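Local coordinates for phosphoribosylaminoimidazole-succinocarboxamide synthase (Pyrococcus horikoshii, PDB 4O7T), which catalyses the ATP-dependent joining of L-aspartate to the carboxylate of 5-amino-1-(5-phosphoribosyl)imidazole-4-carboxylate, a step of de novo purine biosynthesis, at residues E89-N94 / E118-N123; I170-K175 / R198-K203; F174-G179 / D190-D195. One frame throughout, in Å; residues are numbered along the deposited sequence.

Interaction 1: E89-N94 / E118-N123; sequences EVVVRN and ELYYKN. With TMP (thymidine-5'-phosphate), chain B; ADP (adenosine-5'-diphosphate), chain C.
Glu89 and Tyr120 form one hydrogen-bonded antiparallel pair, Val91 and Glu118 the next, and Val90 and Leu119 the non-hydrogen-bonded pair between them. The four backbone bonds are short; Val91 N to Glu118 O is 2.8 Å. Apolar contacts lie on both faces of the sheet: Val90 CG2 runs beside Leu119 CD2 on the face packed against helix 143-165, while Val91 CG2 meets Tyr120 CE2 at 3.7 Å on the ligand face. Charged groups line that ligand face. Arg93, bent at its third torsion (77°), swings NH1 to within 2.7 Å of Glu118 OE1. This oxygen is gripped twice, since Tyr120 OH donates to it at 2.7 Å from the opposite face of the carboxylate plane. The same guanidinium holds the phosphate of TMP with two bonds, NH1 to O2P (3.0 Å) and NH2 to O3P (2.7 Å). At the other end, Lys122 NZ forms a salt bridge with Glu89 OE1 through a weak, 3.3 Å hydrogen bond, and a firmer bond to O3B of ADP. Glu118 thus probably helps to position the phosphate-binding Arg93 and to temper its charge, while Lys122 links this strand pair to the diphosphate of the nucleotide site.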
loop_
_atom_site.group_PDB
_atom_site.type_symbol
_atom_site.label_atom_id
_atom_site.label_comp_id
_atom_site.label_asym_id
_atom_site.label_seq_id
_atom_site.Cartn_x
_atom_site.Cartn_y
_atom_site.Cartn_z
ATOM N N GLU A 89 6.174 10.072 -3.097
ATOM C CA GLU A 89 6.245 9.855 -4.526
ATOM C C GLU A 89 4.876 9.306 -4.924
ATOM O O GLU A 89 4.396 8.330 -4.342
ATOM C CB GLU A 89 7.415 8.929 -4.881
ATOM C CG GLU A 89 8.743 9.543 -4.443
ATOM C CD GLU A 89 9.982 8.752 -4.834
ATOM O OE1 GLU A 89 11.053 9.033 -4.247
ATOM O OE2 GLU A 89 9.919 7.872 -5.721
ATOM N N VAL A 90 4.225 9.987 -5.868
ATOM C CA VAL A 90 2.865 9.664 -6.268
ATOM C C VAL A 90 2.947 9.054 -7.660
ATOM O O VAL A 90 3.337 9.721 -8.628
ATOM C CB VAL A 90 1.962 10.920 -6.272
ATOM C CG1 VAL A 90 0.509 10.546 -6.583
ATOM C CG2 VAL A 90 2.044 11.615 -4.920
ATOM N N VAL A 91 2.599 7.781 -7.757
ATOM C CA VAL A 91 2.797 7.064 -8.992
ATOM C C VAL A 91 1.439 6.810 -9.649
ATOM O O VAL A 91 0.515 6.266 -9.023
ATOM C CB VAL A 91 3.581 5.735 -8.781
ATOM C CG1 VAL A 91 3.651 4.928 -10.082
ATOM C CG2 VAL A 91 4.981 5.998 -8.245
ATOM N N VAL A 92 1.324 7.211 -10.913
ATOM C CA VAL A 92 0.124 6.922 -11.692
ATOM C C VAL A 92 0.452 5.870 -12.760
ATOM O O VAL A 92 1.486 5.958 -13.429
ATOM C CB VAL A 92 -0.464 8.189 -12.352
ATOM C CG1 VAL A 92 -1.799 7.861 -13.016
ATOM C CG2 VAL A 92 -0.638 9.306 -11.326
ATOM N N ARG A 93 -0.420 4.869 -12.896
ATOM C CA ARG A 93 -0.139 3.712 -13.756
ATOM C C ARG A 93 -1.322 3.395 -14.683
ATOM O O ARG A 93 -2.459 3.266 -14.220
ATOM C CB ARG A 93 0.242 2.491 -12.894
ATOM C CG ARG A 93 1.068 2.828 -11.634
ATOM C CD ARG A 93 1.507 1.598 -10.826
ATOM N NE ARG A 93 2.630 0.928 -11.464
ATOM C CZ ARG A 93 3.870 0.821 -10.985
ATOM N NH1 ARG A 93 4.203 1.289 -9.774
ATOM N NH2 ARG A 93 4.788 0.206 -11.742
ATOM N N ASN A 94 -1.035 3.280 -15.980
ATOM C CA ASN A 94 -2.036 2.988 -17.022
ATOM C C ASN A 94 -1.885 1.581 -17.587
ATOM O O ASN A 94 -2.876 0.930 -17.920
ATOM C CB ASN A 94 -1.926 4.004 -18.163
ATOM C CG ASN A 94 -2.138 5.433 -17.688
ATOM O OD1 ASN A 94 -3.148 5.731 -17.048
ATOM N ND2 ASN A 94 -1.184 6.324 -17.990
ATOM N N GLU A 118 -0.635 5.090 -6.778
ATOM C CA GLU A 118 0.084 4.522 -5.632
ATOM C C GLU A 118 0.832 5.637 -4.887
ATOM O O GLU A 118 1.366 6.558 -5.509
ATOM C CB GLU A 118 1.085 3.449 -6.088
ATOM C CG GLU A 118 0.462 2.274 -6.851
ATOM C CD GLU A 118 1.496 1.283 -7.383
ATOM O OE1 GLU A 118 2.691 1.652 -7.538
ATOM O OE2 GLU A 118 1.118 0.118 -7.664
ATOM N N LEU A 119 0.847 5.550 -3.562
ATOM C CA LEU A 119 1.592 6.479 -2.725
ATOM C C LEU A 119 2.805 5.775 -2.147
ATOM O O LEU A 119 2.685 4.654 -1.628
ATOM C CB LEU A 119 0.719 7.003 -1.584
ATOM C CG LEU A 119 -0.588 7.679 -2.008
ATOM C CD1 LEU A 119 -1.481 7.931 -0.799
ATOM C CD2 LEU A 119 -0.310 8.969 -2.784
ATOM N N TYR A 120 3.961 6.432 -2.240
ATOM C CA TYR A 120 5.190 5.940 -1.625
ATOM C C TYR A 120 5.747 6.989 -0.683
ATOM O O TYR A 120 5.796 8.172 -1.013
ATOM C CB TYR A 120 6.231 5.603 -2.685
ATOM C CG TYR A 120 5.839 4.416 -3.528
ATOM C CD1 TYR A 120 6.215 3.123 -3.158
ATOM C CD2 TYR A 120 5.077 4.585 -4.686
ATOM C CE1 TYR A 120 5.860 2.029 -3.935
ATOM C CE2 TYR A 120 4.704 3.496 -5.468
ATOM C CZ TYR A 120 5.102 2.222 -5.093
ATOM O OH TYR A 120 4.735 1.144 -5.879
ATOM N N TYR A 121 6.155 6.547 0.494
ATOM C CA TYR A 121 6.720 7.440 1.486
ATOM C C TYR A 121 8.210 7.648 1.162
ATOM O O TYR A 121 8.975 6.690 1.119
ATOM C CB TYR A 121 6.502 6.837 2.873
ATOM C CG TYR A 121 7.205 7.543 4.027
ATOM C CD1 TYR A 121 7.325 8.935 4.058
ATOM C CD2 TYR A 121 7.719 6.811 5.105
ATOM C CE1 TYR A 121 7.938 9.581 5.125
ATOM C CE2 TYR A 121 8.338 7.452 6.173
ATOM C CZ TYR A 121 8.445 8.829 6.165
ATOM O OH TYR A 121 9.044 9.466 7.199
ATOM N N LYS A 122 8.596 8.892 0.885
ATOM C CA LYS A 122 10.000 9.224 0.589
ATOM C C LYS A 122 10.835 9.135 1.850
ATOM O O LYS A 122 10.848 10.068 2.647
ATOM C CB LYS A 122 10.122 10.637 0.028
ATOM C CG LYS A 122 10.183 10.726 -1.476
ATOM C CD LYS A 122 10.428 12.166 -1.913
ATOM C CE LYS A 122 11.904 12.483 -2.062
ATOM N NZ LYS A 122 12.456 11.879 -3.313
ATOM N N ASN A 123 11.531 8.020 2.026
ATOM C CA ASN A 123 12.309 7.781 3.228
ATOM C C ASN A 123 13.442 6.815 2.930
ATOM O O ASN A 123 13.200 5.689 2.497
ATOM C CB ASN A 123 11.400 7.224 4.325
ATOM C CG ASN A 123 12.116 7.048 5.642
ATOM O OD1 ASN A 123 13.027 6.232 5.760
ATOM N ND2 ASN A 123 11.698 7.807 6.650
HETATM P P TMP B . 8.023 1.153 -10.313
HETATM O O1P TMP B . 9.455 0.956 -9.966
HETATM O O2P TMP B . 7.137 1.288 -9.088
HETATM O O3P TMP B . 7.468 0.267 -11.404
HETATM O "O5'" TMP B . 8.054 2.610 -10.987
HETATM C "C5'" TMP B . 6.861 3.286 -11.407
HETATM C "C4'" TMP B . 7.223 4.593 -12.104
HETATM O "O4'" TMP B . 7.756 5.531 -11.161
HETATM C "C3'" TMP B . 8.276 4.436 -13.203
HETATM O "O3'" TMP B . 7.853 5.224 -14.306
HETATM C "C2'" TMP B . 9.529 5.109 -12.716
HETATM C "C1'" TMP B . 9.060 5.985 -11.560
HETATM N N1 TMP B . 10.007 5.938 -10.435
HETATM C C2 TMP B . 10.774 7.091 -10.111
HETATM O O2 TMP B . 10.642 8.126 -10.793
HETATM N N3 TMP B . 11.645 7.091 -9.081
HETATM C C4 TMP B . 11.817 5.981 -8.337
HETATM O O4 TMP B . 12.639 5.971 -7.392
HETATM C C5 TMP B . 11.029 4.752 -8.638
HETATM C C5M TMP B . 11.188 3.484 -7.827
HETATM C C6 TMP B . 10.143 4.800 -9.709
HETATM P PB ADP C . 14.160 13.119 -6.171
HETATM O O1B ADP C . 12.924 13.939 -5.904
HETATM O O2B ADP C . 14.075 12.194 -7.356
HETATM O O3B ADP C . 14.733 12.502 -4.919
HETATM P PA ADP C . 16.723 14.376 -5.990
HETATM O O1A ADP C . 16.897 13.469 -4.788
HETATM O O2A ADP C . 17.736 14.334 -7.111
HETATM O O3A ADP C . 15.256 14.198 -6.653
HETATM O "O5'" ADP C . 16.683 15.885 -5.421
HETATM C "C5'" ADP C . 15.533 16.727 -5.513
HETATM C "C4'" ADP C . 14.991 17.044 -4.121
HETATM O "O4'" ADP C . 14.418 18.356 -4.134
HETATM C "C3'" ADP C . 13.866 16.102 -3.726
HETATM O "O3'" ADP C . 13.925 15.870 -2.315
HETATM C "C2'" ADP C . 12.602 16.872 -4.071
HETATM O "O2'" ADP C . 11.489 16.528 -3.247
HETATM C "C1'" ADP C . 13.024 18.303 -3.806
HETATM N N9 ADP C . 12.227 19.299 -4.579
HETATM C C8 ADP C . 11.762 19.183 -5.839
HETATM N N7 ADP C . 11.074 20.293 -6.204
HETATM C C5 ADP C . 11.100 21.153 -5.164
HETATM C C6 ADP C . 10.574 22.509 -4.855
HETATM N N6 ADP C . 9.869 23.205 -5.765
HETATM N N1 ADP C . 10.823 23.032 -3.627
HETATM C C2 ADP C . 11.525 22.366 -2.694
HETATM N N3 ADP C . 12.033 21.139 -2.906
HETATM C C4 ADP C . 11.861 20.491 -4.092
#

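Interaction 2: I170-K175 / R198-K203; sequences ILVDFK and RFWDAK. With TMP (thymidine-5'-phosphate), chain B.
Asp173 and Arg198 meet each other and TMP in one cluster. Arg198 NH1 lies 2.8 Å from Asp173 OD2, on the syn side of the carboxylate and in the guanidinium plane, although the two planes are turned 69° apart. That nitrogen also donates to O3P of the phosphate at 2.8 Å, nearly straight (168°), while NH2 adds a weak bond. Asp173 CG sits between the backbone N and the carbonyl carbon (chi1 58°), which brings OD1 to the sugar O3', whose hydroxyl donates to it at 2.6 Å. A leucine in place of Arg198 would probably leave Asp173 OD2 without its salt-bridge mate and loosen the grip on the TMP phosphate. The cluster stands where strands 197-201 and 169-180 pair in the antiparallel sheet that carries the TMP site; Ile170 and Trp200 are a hydrogen-bonded pair, Leu171 and Phe199 a non-hydrogen-bonded one. Val172 and Asp173 both lie opposite Arg198, consistent with a classic beta bulge, which brings both side chains to the Arg198 side. Val172 CB packs on Arg198 CB at 3.6 Å, and Val172 CG2 sits over the Trp200 indole face, a CH-pi contact 3.4 Å from the centroid of its five-membered ring. On the face packed against helix 143-165, Leu171 CD1 touches Phe199 CE1 at 3.8 Å. Farther out, Asp211 takes Arg198 NE in a second salt bridge, and Asp201 is tied to Arg230.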
loop_
_atom_site.group_PDB
_atom_site.type_symbol
_atom_site.label_atom_id
_atom_site.label_comp_id
_atom_site.label_asym_id
_atom_site.label_seq_id
_atom_site.Cartn_x
_atom_site.Cartn_y
_atom_site.Cartn_z
ATOM N N ILE A 170 2.911 5.690 -25.773
ATOM C CA ILE A 170 2.082 5.231 -24.667
ATOM C C ILE A 170 2.699 5.660 -23.342
ATOM O O ILE A 170 3.846 5.330 -23.050
ATOM C CB ILE A 170 1.923 3.696 -24.681
ATOM C CG1 ILE A 170 1.184 3.253 -25.956
ATOM C CG2 ILE A 170 1.191 3.216 -23.432
ATOM C CD1 ILE A 170 1.291 1.765 -26.226
ATOM N N LEU A 171 1.942 6.411 -22.552
ATOM C CA LEU A 171 2.351 6.725 -21.186
ATOM C C LEU A 171 1.971 5.547 -20.283
ATOM O O LEU A 171 0.809 5.367 -19.918
ATOM C CB LEU A 171 1.715 8.030 -20.706
ATOM C CG LEU A 171 2.036 8.465 -19.265
ATOM C CD1 LEU A 171 3.520 8.740 -19.062
ATOM C CD2 LEU A 171 1.205 9.688 -18.925
ATOM N N VAL A 172 2.967 4.739 -19.948
ATOM C CA VAL A 172 2.762 3.480 -19.235
ATOM C C VAL A 172 2.472 3.752 -17.745
ATOM O O VAL A 172 1.456 3.285 -17.198
ATOM C CB VAL A 172 3.997 2.579 -19.454
ATOM C CG1 VAL A 172 4.053 1.401 -18.485
ATOM C CG2 VAL A 172 4.021 2.122 -20.909
ATOM N N ASP A 173 3.369 4.520 -17.116
ATOM C CA ASP A 173 3.252 4.924 -15.707
ATOM C C ASP A 173 4.219 6.074 -15.478
ATOM O O ASP A 173 5.016 6.373 -16.366
ATOM C CB ASP A 173 3.479 3.746 -14.722
ATOM C CG ASP A 173 4.857 3.066 -14.874
ATOM O OD1 ASP A 173 5.860 3.738 -15.129
ATOM O OD2 ASP A 173 4.941 1.839 -14.709
ATOM N N PHE A 174 4.141 6.737 -14.319
ATOM C CA PHE A 174 5.052 7.858 -14.022
ATOM C C PHE A 174 4.973 8.273 -12.571
ATOM O O PHE A 174 3.997 7.989 -11.888
ATOM C CB PHE A 174 4.783 9.078 -14.942
ATOM C CG PHE A 174 3.412 9.689 -14.776
ATOM C CD1 PHE A 174 3.221 10.793 -13.942
ATOM C CD2 PHE A 174 2.319 9.175 -15.460
ATOM C CE1 PHE A 174 1.966 11.365 -13.784
ATOM C CE2 PHE A 174 1.055 9.744 -15.317
ATOM C CZ PHE A 174 0.875 10.840 -14.468
ATOM N N LYS A 175 5.999 8.972 -12.114
ATOM C CA LYS A 175 6.088 9.402 -10.723
ATOM C C LYS A 175 6.051 10.931 -10.622
ATOM O O LYS A 175 6.786 11.637 -11.345
ATOM C CB LYS A 175 7.368 8.853 -10.075
ATOM C CG LYS A 175 7.500 9.154 -8.572
ATOM C CD LYS A 175 8.226 10.475 -8.271
ATOM C CE LYS A 175 9.741 10.396 -8.568
ATOM N NZ LYS A 175 10.396 11.741 -8.546
ATOM N N ARG A 198 7.502 5.972 -17.647
ATOM C CA ARG A 198 7.678 4.949 -18.670
ATOM C C ARG A 198 6.988 5.401 -19.966
ATOM O O ARG A 198 5.803 5.756 -19.963
ATOM C CB ARG A 198 7.199 3.564 -18.197
ATOM C CG ARG A 198 8.155 2.898 -17.194
ATOM C CD ARG A 198 7.822 1.435 -16.923
ATOM N NE ARG A 198 8.825 0.830 -16.035
ATOM C CZ ARG A 198 8.665 0.651 -14.725
ATOM N NH1 ARG A 198 7.524 0.974 -14.123
ATOM N NH2 ARG A 198 9.637 0.107 -14.013
ATOM N N PHE A 199 7.765 5.425 -21.050
ATOM C CA PHE A 199 7.286 5.793 -22.377
ATOM C C PHE A 199 7.532 4.623 -23.339
ATOM O O PHE A 199 8.680 4.239 -23.562
ATOM C CB PHE A 199 8.038 7.014 -22.919
ATOM C CG PHE A 199 7.907 8.276 -22.084
ATOM C CD1 PHE A 199 6.656 8.800 -21.739
ATOM C CD2 PHE A 199 9.049 8.984 -21.700
ATOM C CE1 PHE A 199 6.553 9.979 -21.004
ATOM C CE2 PHE A 199 8.949 10.168 -20.972
ATOM C CZ PHE A 199 7.702 10.669 -20.624
ATOM N N TRP A 200 6.466 4.063 -23.912
ATOM C CA TRP A 200 6.603 3.005 -24.919
ATOM C C TRP A 200 6.207 3.480 -26.287
ATOM O O TRP A 200 5.224 4.218 -26.431
ATOM C CB TRP A 200 5.744 1.794 -24.583
ATOM C CG TRP A 200 6.185 0.997 -23.385
ATOM C CD1 TRP A 200 7.297 1.218 -22.572
ATOM C CD2 TRP A 200 5.545 -0.209 -22.842
ATOM N NE1 TRP A 200 7.365 0.286 -21.580
ATOM C CE2 TRP A 200 6.348 -0.606 -21.681
ATOM C CE3 TRP A 200 4.416 -0.951 -23.171
ATOM C CZ2 TRP A 200 6.029 -1.719 -20.909
ATOM C CZ3 TRP A 200 4.103 -2.075 -22.385
ATOM C CH2 TRP A 200 4.887 -2.443 -21.276
ATOM N N ASP A 201 6.937 3.046 -27.313
ATOM C CA ASP A 201 6.477 3.303 -28.680
ATOM C C ASP A 201 5.153 2.565 -28.876
ATOM O O ASP A 201 5.048 1.400 -28.509
ATOM C CB ASP A 201 7.485 2.839 -29.721
ATOM C CG ASP A 201 6.962 3.016 -31.130
ATOM O OD1 ASP A 201 7.001 4.153 -31.630
ATOM O OD2 ASP A 201 6.469 2.025 -31.711
ATOM N N ALA A 202 4.157 3.247 -29.450
ATOM C CA ALA A 202 2.799 2.695 -29.587
ATOM C C ALA A 202 2.766 1.425 -30.445
ATOM O O ALA A 202 1.942 0.527 -30.219
ATOM C CB ALA A 202 1.840 3.746 -30.145
ATOM N N LYS A 203 3.696 1.355 -31.392
ATOM C CA LYS A 203 3.783 0.273 -32.360
ATOM C C LYS A 203 4.587 -0.935 -31.856
ATOM O O LYS A 203 4.090 -2.077 -31.816
ATOM C CB LYS A 203 4.464 0.825 -33.611
ATOM C CG LYS A 203 3.793 0.445 -34.910
ATOM C CD LYS A 203 3.709 -1.066 -35.102
ATOM C CE LYS A 203 2.917 -1.378 -36.354
ATOM N NZ LYS A 203 3.400 -0.539 -37.487
HETATM P P TMP B . 8.023 1.153 -10.313
HETATM O O1P TMP B . 9.455 0.956 -9.966
HETATM O O2P TMP B . 7.137 1.288 -9.088
HETATM O O3P TMP B . 7.468 0.267 -11.404
HETATM O "O5'" TMP B . 8.054 2.610 -10.987
HETATM C "C5'" TMP B . 6.861 3.286 -11.407
HETATM C "C4'" TMP B . 7.223 4.593 -12.104
HETATM O "O4'" TMP B . 7.756 5.531 -11.161
HETATM C "C3'" TMP B . 8.276 4.436 -13.203
HETATM O "O3'" TMP B . 7.853 5.224 -14.306
HETATM C "C2'" TMP B . 9.529 5.109 -12.716
HETATM C "C1'" TMP B . 9.060 5.985 -11.560
HETATM N N1 TMP B . 10.007 5.938 -10.435
HETATM C C2 TMP B . 10.774 7.091 -10.111
HETATM O O2 TMP B . 10.642 8.126 -10.793
HETATM N N3 TMP B . 11.645 7.091 -9.081
HETATM C C4 TMP B . 11.817 5.981 -8.337
HETATM O O4 TMP B . 12.639 5.971 -7.392
HETATM C C5 TMP B . 11.029 4.752 -8.638
HETATM C C5M TMP B . 11.188 3.484 -7.827
HETATM C C6 TMP B . 10.143 4.800 -9.709
#

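Interaction 3: F174-G179 / D190-D195; sequences FKLEFG and DEISPD. With ADP (adenosine-5'-diphosphate), chain C; TMP (thymidine-5'-phosphate), chain B.
Residues 175-177 and 190-192 run in roughly opposite directions, 151° apart, and Glu177 CA is 5.9 Å from Asp190 CA; no direct backbone hydrogen bond joins the segments, and two waters bridge them. One lies between Lys175 O and Glu191 O and accepts from Lys175 NZ; the second accepts from Glu177 N and lies 3.2 Å from Glu191 O. Lys175 bends at its second and third torsions (-90° and -72°), which turns NZ back between two acids, with salt bridges to Asp190 OD1 at 3.0 Å and to Glu177 OE2 at 2.8 Å. The carboxylates of Glu177 and Asp190 are stacked with their planes nearly parallel, and OE2 lies only 3.7 Å from OD1, like charges that the lysine probably offsets. Apart from this network, Leu176 CD2 meets Ile192 CD1 at 4.1 Å. Glu177 OE1 accepts from the ribose O2' of ADP at 2.9 Å, and Asp190 N donates to N7 of the adenine at 3.1 Å. Lys13 gives Asp190 OD2 a further positive partner. The arrangement is the ATP site of a SAICAR synthetase, where Glu177 takes the ribose hydroxyl, the backbone of Asp190 reads the adenine, and the Lys175-Glu177-Asp190 salt-bridge network lies beside the diphosphate.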
loop_
_atom_site.group_PDB
_atom_site.type_symbol
_atom_site.label_atom_id
_atom_site.label_comp_id
_atom_site.label_asym_id
_atom_site.label_seq_id
_atom_site.Cartn_x
_atom_site.Cartn_y
_atom_site.Cartn_z
ATOM N N PHE A 174 4.141 6.737 -14.319
ATOM C CA PHE A 174 5.052 7.858 -14.022
ATOM C C PHE A 174 4.973 8.273 -12.571
ATOM O O PHE A 174 3.997 7.989 -11.888
ATOM C CB PHE A 174 4.783 9.078 -14.942
ATOM C CG PHE A 174 3.412 9.689 -14.776
ATOM C CD1 PHE A 174 3.221 10.793 -13.942
ATOM C CD2 PHE A 174 2.319 9.175 -15.460
ATOM C CE1 PHE A 174 1.966 11.365 -13.784
ATOM C CE2 PHE A 174 1.055 9.744 -15.317
ATOM C CZ PHE A 174 0.875 10.840 -14.468
ATOM N N LYS A 175 5.999 8.972 -12.114
ATOM C CA LYS A 175 6.088 9.402 -10.723
ATOM C C LYS A 175 6.051 10.931 -10.622
ATOM O O LYS A 175 6.786 11.637 -11.345
ATOM C CB LYS A 175 7.368 8.853 -10.075
ATOM C CG LYS A 175 7.500 9.154 -8.572
ATOM C CD LYS A 175 8.226 10.475 -8.271
ATOM C CE LYS A 175 9.741 10.396 -8.568
ATOM N NZ LYS A 175 10.396 11.741 -8.546
ATOM N N LEU A 176 5.209 11.431 -9.711
ATOM C CA LEU A 176 5.152 12.857 -9.398
ATOM C C LEU A 176 5.497 13.159 -7.943
ATOM O O LEU A 176 5.372 12.297 -7.057
ATOM C CB LEU A 176 3.748 13.413 -9.652
ATOM C CG LEU A 176 3.122 13.245 -11.030
ATOM C CD1 LEU A 176 1.709 13.822 -11.004
ATOM C CD2 LEU A 176 3.980 13.890 -12.117
ATOM N N GLU A 177 5.889 14.404 -7.687
ATOM C CA GLU A 177 6.056 14.859 -6.318
ATOM C C GLU A 177 5.401 16.231 -6.165
ATOM O O GLU A 177 5.223 16.968 -7.150
ATOM C CB GLU A 177 7.534 14.923 -5.965
ATOM C CG GLU A 177 8.248 13.579 -6.069
ATOM C CD GLU A 177 9.678 13.618 -5.556
ATOM O OE1 GLU A 177 10.036 14.534 -4.805
ATOM O OE2 GLU A 177 10.440 12.710 -5.899
ATOM N N PHE A 178 5.047 16.561 -4.929
ATOM C CA PHE A 178 4.245 17.744 -4.647
ATOM C C PHE A 178 4.742 18.471 -3.408
ATOM O O PHE A 178 5.282 17.857 -2.478
ATOM C CB PHE A 178 2.791 17.357 -4.379
ATOM C CG PHE A 178 2.057 16.850 -5.578
ATOM C CD1 PHE A 178 1.318 17.721 -6.374
ATOM C CD2 PHE A 178 2.083 15.487 -5.906
ATOM C CE1 PHE A 178 0.611 17.254 -7.476
ATOM C CE2 PHE A 178 1.380 15.011 -7.013
ATOM C CZ PHE A 178 0.651 15.896 -7.796
ATOM N N GLY A 179 4.474 19.773 -3.378
ATOM C CA GLY A 179 4.722 20.573 -2.200
ATOM C C GLY A 179 3.612 21.590 -1.984
ATOM O O GLY A 179 2.732 21.783 -2.838
ATOM N N ASP A 190 9.361 18.845 -8.304
ATOM C CA ASP A 190 10.388 17.937 -8.827
ATOM C C ASP A 190 10.478 17.984 -10.366
ATOM O O ASP A 190 10.486 19.071 -10.965
ATOM C CB ASP A 190 10.163 16.495 -8.316
ATOM C CG ASP A 190 11.437 15.643 -8.375
ATOM O OD1 ASP A 190 11.413 14.565 -9.008
ATOM O OD2 ASP A 190 12.469 16.048 -7.800
ATOM N N GLU A 191 10.508 16.812 -11.004
ATOM C CA GLU A 191 10.729 16.730 -12.441
ATOM C C GLU A 191 9.683 15.852 -13.109
ATOM O O GLU A 191 8.980 15.078 -12.430
ATOM C CB GLU A 191 12.136 16.164 -12.736
ATOM C CG GLU A 191 12.260 14.667 -12.470
ATOM C CD GLU A 191 13.646 14.105 -12.747
ATOM O OE1 GLU A 191 14.000 13.875 -13.914
ATOM O OE2 GLU A 191 14.383 13.842 -11.794
ATOM N N ILE A 192 9.597 15.977 -14.435
ATOM C CA ILE A 192 8.885 15.017 -15.272
ATOM C C ILE A 192 9.751 14.769 -16.507
ATOM O O ILE A 192 9.865 15.629 -17.366
ATOM C CB ILE A 192 7.480 15.501 -15.713
ATOM C CG1 ILE A 192 6.649 15.984 -14.520
ATOM C CG2 ILE A 192 6.748 14.383 -16.449
ATOM C CD1 ILE A 192 5.339 16.653 -14.897
ATOM N N SER A 193 10.365 13.590 -16.576
ATOM C CA SER A 193 11.349 13.283 -17.604
ATOM C C SER A 193 11.318 11.778 -17.878
ATOM O O SER A 193 10.611 11.048 -17.175
ATOM C CB SER A 193 12.741 13.687 -17.103
ATOM O OG SER A 193 13.167 12.824 -16.062
ATOM N N PRO A 194 12.099 11.300 -18.871
ATOM C CA PRO A 194 12.178 9.848 -19.083
ATOM C C PRO A 194 12.835 9.094 -17.922
ATOM O O PRO A 194 12.806 7.859 -17.927
ATOM C CB PRO A 194 13.025 9.719 -20.362
ATOM C CG PRO A 194 12.869 11.035 -21.052
ATOM C CD PRO A 194 12.824 12.036 -19.928
ATOM N N ASP A 195 13.428 9.823 -16.960
ATOM C CA ASP A 195 13.865 9.232 -15.673
ATOM C C ASP A 195 12.685 8.835 -14.784
ATOM O O ASP A 195 12.767 7.853 -14.038
ATOM C CB ASP A 195 14.760 10.194 -14.857
ATOM C CG ASP A 195 16.223 10.179 -15.308
ATOM O OD1 ASP A 195 17.095 10.662 -14.558
ATOM O OD2 ASP A 195 16.512 9.701 -16.418
HETATM P PB ADP C . 14.160 13.119 -6.171
HETATM O O1B ADP C . 12.924 13.939 -5.904
HETATM O O2B ADP C . 14.075 12.194 -7.356
HETATM O O3B ADP C . 14.733 12.502 -4.919
HETATM P PA ADP C . 16.723 14.376 -5.990
HETATM O O1A ADP C . 16.897 13.469 -4.788
HETATM O O2A ADP C . 17.736 14.334 -7.111
HETATM O O3A ADP C . 15.256 14.198 -6.653
HETATM O "O5'" ADP C . 16.683 15.885 -5.421
HETATM C "C5'" ADP C . 15.533 16.727 -5.513
HETATM C "C4'" ADP C . 14.991 17.044 -4.121
HETATM O "O4'" ADP C . 14.418 18.356 -4.134
HETATM C "C3'" ADP C . 13.866 16.102 -3.726
HETATM O "O3'" ADP C . 13.925 15.870 -2.315
HETATM C "C2'" ADP C . 12.602 16.872 -4.071
HETATM O "O2'" ADP C . 11.489 16.528 -3.247
HETATM C "C1'" ADP C . 13.024 18.303 -3.806
HETATM N N9 ADP C . 12.227 19.299 -4.579
HETATM C C8 ADP C . 11.762 19.183 -5.839
HETATM N N7 ADP C . 11.074 20.293 -6.204
HETATM C C5 ADP C . 11.100 21.153 -5.164
HETATM C C6 ADP C . 10.574 22.509 -4.855
HETATM N N6 ADP C . 9.869 23.205 -5.765
HETATM N N1 ADP C . 10.823 23.032 -3.627
HETATM C C2 ADP C . 11.525 22.366 -2.694
HETATM N N3 ADP C . 12.033 21.139 -2.906
HETATM C C4 ADP C . 11.861 20.491 -4.092
HETATM P P TMP B . 8.023 1.153 -10.313
HETATM O O1P TMP B . 9.455 0.956 -9.966
HETATM O O2P TMP B . 7.137 1.288 -9.088
HETATM O O3P TMP B . 7.468 0.267 -11.404
HETATM O "O5'" TMP B . 8.054 2.610 -10.987
HETATM C "C5'" TMP B . 6.861 3.286 -11.407
HETATM C "C4'" TMP B . 7.223 4.593 -12.104
HETATM O "O4'" TMP B . 7.756 5.531 -11.161
HETATM C "C3'" TMP B . 8.276 4.436 -13.203
HETATM O "O3'" TMP B . 7.853 5.224 -14.306
HETATM C "C2'" TMP B . 9.529 5.109 -12.716
HETATM C "C1'" TMP B . 9.060 5.985 -11.560
HETATM N N1 TMP B . 10.007 5.938 -10.435
HETATM C C2 TMP B . 10.774 7.091 -10.111
HETATM O O2 TMP B . 10.642 8.126 -10.793
HETATM N N3 TMP B . 11.645 7.091 -9.081
HETATM C C4 TMP B . 11.817 5.981 -8.337
HETATM O O4 TMP B . 12.639 5.971 -7.392
HETATM C C5 TMP B . 11.029 4.752 -8.638
HETATM C C5M TMP B . 11.188 3.484 -7.827
HETATM C C6 TMP B . 10.143 4.800 -9.709
HETATM O O HOH W 1 8.896 13.139 -10.554
HETATM O O HOH W 2 6.667 15.696 -10.307
#

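From the N terminus, interaction 1 comes first: segment 89-94 is met by 118-123 after 23 intervening residues, and that loop is closed before the others open. Interactions 2 and 3 both start from strand 169-180 and share Phe174 and Lys175. The contact of 174-179 with 190-195 closes the shorter loop, nested inside the longer one that 170-175 closes with 198-203; Phe199 also packs against Pro194. Strand 169-180 lies beside strand 84-93, probably through hydrogen bonds from Leu176 N to Val90 O and from Phe174 N to Val92 O, so the loops meet in one antiparallel sheet. All three contacts touch TMP, and interactions 1 and 3 also reach ADP.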